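Local coordinates for protein ornithine carbamoyltransferase, mitochondrial (Coccidioides immitis, PDB 3SDS) that catalyses the transfer of the carbamoyl group from carbamoyl phosphate to L-ornithine, giving L-citrulline and phosphate in arginine biosynthesis, at residues L201-K210 and I225-A236. Numbering follows the deposited sequence.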
# COMPACT_ATOMS: atom_id res chain seq x y z
N LEU A 201 5.81 29.62 -2.28
CA LEU A 201 5.87 30.97 -2.83
C LEU A 201 6.73 31.03 -4.10
O LEU A 201 6.31 31.59 -5.13
CB LEU A 201 6.38 31.96 -1.79
CG LEU A 201 6.80 33.33 -2.32
CD1 LEU A 201 5.62 34.03 -2.98
CD2 LEU A 201 7.37 34.18 -1.21
N PHE A 202 7.92 30.43 -4.05
CA PHE A 202 8.82 30.50 -5.20
C PHE A 202 8.12 30.15 -6.52
O PHE A 202 8.11 30.99 -7.46
CB PHE A 202 10.09 29.67 -4.98
CG PHE A 202 10.83 30.01 -3.70
CD1 PHE A 202 10.70 31.27 -3.11
CD2 PHE A 202 11.67 29.08 -3.11
CE1 PHE A 202 11.37 31.58 -1.95
CE2 PHE A 202 12.34 29.37 -1.95
CZ PHE A 202 12.20 30.62 -1.36
N ASP A 203 7.50 28.97 -6.59
CA ASP A 203 6.82 28.49 -7.81
C ASP A 203 5.57 29.30 -8.15
O ASP A 203 5.31 29.58 -9.33
CB ASP A 203 6.47 27.02 -7.73
CG ASP A 203 7.47 26.11 -8.44
OD1 ASP A 203 7.91 26.40 -9.58
OD2 ASP A 203 7.80 25.07 -7.85
N LEU A 204 4.80 29.68 -7.12
CA LEU A 204 3.63 30.54 -7.30
C LEU A 204 4.05 31.85 -8.00
O LEU A 204 3.44 32.24 -9.02
CB LEU A 204 2.97 30.82 -5.94
CG LEU A 204 1.77 31.77 -5.78
CD1 LEU A 204 0.63 31.42 -6.72
CD2 LEU A 204 1.26 31.76 -4.33
N ALA A 205 5.10 32.49 -7.47
CA ALA A 205 5.69 33.69 -8.08
C ALA A 205 6.04 33.52 -9.57
O ALA A 205 5.68 34.37 -10.38
CB ALA A 205 6.94 34.16 -7.30
N ILE A 206 6.73 32.43 -9.91
CA ILE A 206 7.13 32.13 -11.31
C ILE A 206 5.89 31.96 -12.22
O ILE A 206 5.88 32.41 -13.37
CB ILE A 206 8.08 30.87 -11.39
CG1 ILE A 206 9.41 31.13 -10.67
CG2 ILE A 206 8.34 30.45 -12.84
CD1 ILE A 206 10.31 29.90 -10.53
N ALA A 207 4.85 31.31 -11.70
CA ALA A 207 3.59 31.12 -12.41
C ALA A 207 2.88 32.46 -12.63
O ALA A 207 2.60 32.85 -13.77
CB ALA A 207 2.70 30.15 -11.66
N ALA A 208 2.62 33.18 -11.54
CA ALA A 208 2.00 34.51 -11.62
C ALA A 208 2.66 35.45 -12.66
O ALA A 208 1.96 36.19 -13.38
CB ALA A 208 1.97 35.16 -10.25
N THR A 209 3.99 35.44 -12.72
CA THR A 209 4.73 36.23 -13.70
C THR A 209 4.34 35.85 -15.12
O THR A 209 4.01 36.72 -15.92
CB THR A 209 6.25 36.08 -13.52
OG1 THR A 209 6.63 36.60 -12.25
CG2 THR A 209 6.98 36.84 -14.57
N LYS A 210 4.35 34.56 -15.43
CA LYS A 210 3.92 34.07 -16.76
C LYS A 210 2.47 34.43 -17.12
O LYS A 210 2.13 34.60 -18.30
CB LYS A 210 4.12 32.56 -16.87
CG LYS A 210 5.58 32.07 -16.74
CD LYS A 210 5.65 30.55 -16.81
CE LYS A 210 7.06 30.03 -16.50
NZ LYS A 210 7.99 30.11 -17.67
N ILE A 225 13.28 36.21 -0.11
CA ILE A 225 13.47 35.35 -1.27
C ILE A 225 14.96 35.29 -1.59
O ILE A 225 15.62 36.34 -1.70
CB ILE A 225 12.71 35.91 -2.50
CG1 ILE A 225 11.22 36.07 -2.19
CG2 ILE A 225 12.96 35.03 -3.73
CD1 ILE A 225 10.41 36.66 -3.32
N PRO A 226 15.52 34.07 -1.70
CA PRO A 226 16.90 33.88 -2.16
C PRO A 226 17.11 34.45 -3.57
O PRO A 226 16.26 34.29 -4.44
CB PRO A 226 17.05 32.35 -2.19
CG PRO A 226 16.07 31.86 -1.21
CD PRO A 226 14.91 32.81 -1.25
N SER A 227 18.25 35.09 -3.80
CA SER A 227 18.48 35.79 -5.07
C SER A 227 18.58 34.88 -6.30
O SER A 227 18.33 35.33 -7.42
CB SER A 227 19.67 36.74 -4.97
OG SER A 227 20.81 36.05 -4.55
N HIS A 228 18.90 33.60 -6.10
CA HIS A 228 18.76 32.64 -7.18
C HIS A 228 17.28 32.55 -7.64
O HIS A 228 17.01 32.37 -8.83
CB HIS A 228 19.30 31.25 -6.82
CG HIS A 228 19.06 30.22 -7.89
ND1 HIS A 228 19.69 30.27 -9.12
CD2 HIS A 228 18.23 29.15 -7.93
CE1 HIS A 228 19.27 29.27 -9.87
NE2 HIS A 228 18.38 28.58 -9.17
N ILE A 229 16.34 32.68 -6.71
CA ILE A 229 14.92 32.62 -7.06
C ILE A 229 14.50 33.88 -7.81
O ILE A 229 13.84 33.80 -8.85
CB ILE A 229 13.99 32.35 -5.83
CG1 ILE A 229 14.42 31.09 -5.07
CG2 ILE A 229 12.52 32.24 -6.26
CD1 ILE A 229 14.50 29.81 -5.93
N VAL A 230 14.92 35.04 -7.31
CA VAL A 230 14.66 36.31 -7.99
C VAL A 230 15.16 36.26 -9.44
O VAL A 230 14.53 36.82 -10.33
CB VAL A 230 15.25 37.52 -7.23
CG1 VAL A 230 14.97 38.81 -7.97
CG2 VAL A 230 14.67 37.61 -5.83
N GLU A 231 16.28 35.57 -9.66
CA GLU A 231 16.83 35.36 -11.00
C GLU A 231 15.94 34.54 -11.94
O GLU A 231 15.87 34.83 -13.14
CB GLU A 231 18.21 34.71 -10.88
CG GLU A 231 19.03 34.83 -12.16
CD GLU A 231 20.05 33.70 -12.35
OE1 GLU A 231 19.80 32.55 -11.91
OE2 GLU A 231 21.11 33.99 -12.97
N LEU A 232 15.27 33.51 -11.42
CA LEU A 232 14.35 32.69 -12.21
C LEU A 232 13.04 33.43 -12.53
O LEU A 232 12.44 33.23 -13.59
CB LEU A 232 14.04 31.36 -11.51
CG LEU A 232 15.15 30.32 -11.40
CD1 LEU A 232 14.76 29.23 -10.44
CD2 LEU A 232 15.49 29.70 -12.75
N ILE A 233 12.60 34.29 -11.60
CA ILE A 233 11.41 35.09 -11.82
C ILE A 233 11.66 36.06 -12.96
O ILE A 233 10.85 36.20 -13.88
CB ILE A 233 11.02 35.85 -10.56
CG1 ILE A 233 10.54 34.87 -9.49
CG2 ILE A 233 9.92 36.88 -10.89
CD1 ILE A 233 10.67 35.37 -8.08
N GLN A 234 12.81 36.72 -12.89
CA GLN A 234 13.20 37.68 -13.89
C GLN A 234 13.33 37.00 -15.26
O GLN A 234 12.80 37.51 -16.24
CB GLN A 234 14.49 38.40 -13.45
CG GLN A 234 14.72 39.75 -14.11
CD GLN A 234 13.90 40.90 -13.52
OE1 GLN A 234 13.47 40.85 -12.36
NE2 GLN A 234 13.69 41.95 -14.32
N LYS A 235 13.96 35.82 -15.32
CA LYS A 235 14.10 35.07 -16.59
C LYS A 235 12.75 34.64 -17.18
O LYS A 235 12.58 34.58 -18.41
CB LYS A 235 15.01 33.84 -16.45
N ALA A 236 11.80 34.35 -16.28
CA ALA A 236 10.43 34.04 -16.67
C ALA A 236 9.70 35.21 -17.35
O ALA A 236 8.71 35.01 -18.06
CB ALA A 236 9.64 33.53 -15.46
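The CA atoms of Phe202, Ile206 and Lys210 face those of Ile229, Ile233 and Ala236 (Ile206 CA to Ile233 CA 5.2 Å) along two nearly parallel helical segments, 201-210 and 227-236, whose axes approach to 9.0 Å at a crossing angle of -17°. Ile229 lies over one face of the Phe202 ring: its CG1 is 3.9 Å from the ring centroid and only 11° off the normal, a CH-pi contact. Near the ring's far end, CZ of Phe202 meets CD of the N-cap residue Pro226, and CG2 of Ile225 lies obliquely 4.2 Å from CE1 of Phe202. The side chain of Phe202 is also about 5 Å from that of Asn199, a probable ornithine-binding residue. One turn on, CG1 of Ile206 packs against CG1 of Ile233, while CD1 of Ile233 rests on CB of Ala205; CB of Ala236 meets CG2 of Ile206 at 4.2 Å. Thr209 turns OG1 back beside its own backbone N (chi1 -64°) and donates a hydrogen bond to Ala205 O (OG1 to O 3.1 Å); that carbonyl also accepts from Thr209 N, the two donors coming from opposite faces of its plane. Ile233 CG2 also touches Thr209 OG1, the two side chains crossing at about a right angle. The helices are successive crossovers of the parallel sheet in the Rossmann-like Asp/Orn-binding domain, joined through strand 214-218. With the threonine hydroxyl satisfied locally, their interface is held by apolar and CH-pi packing, which is largely non-directional.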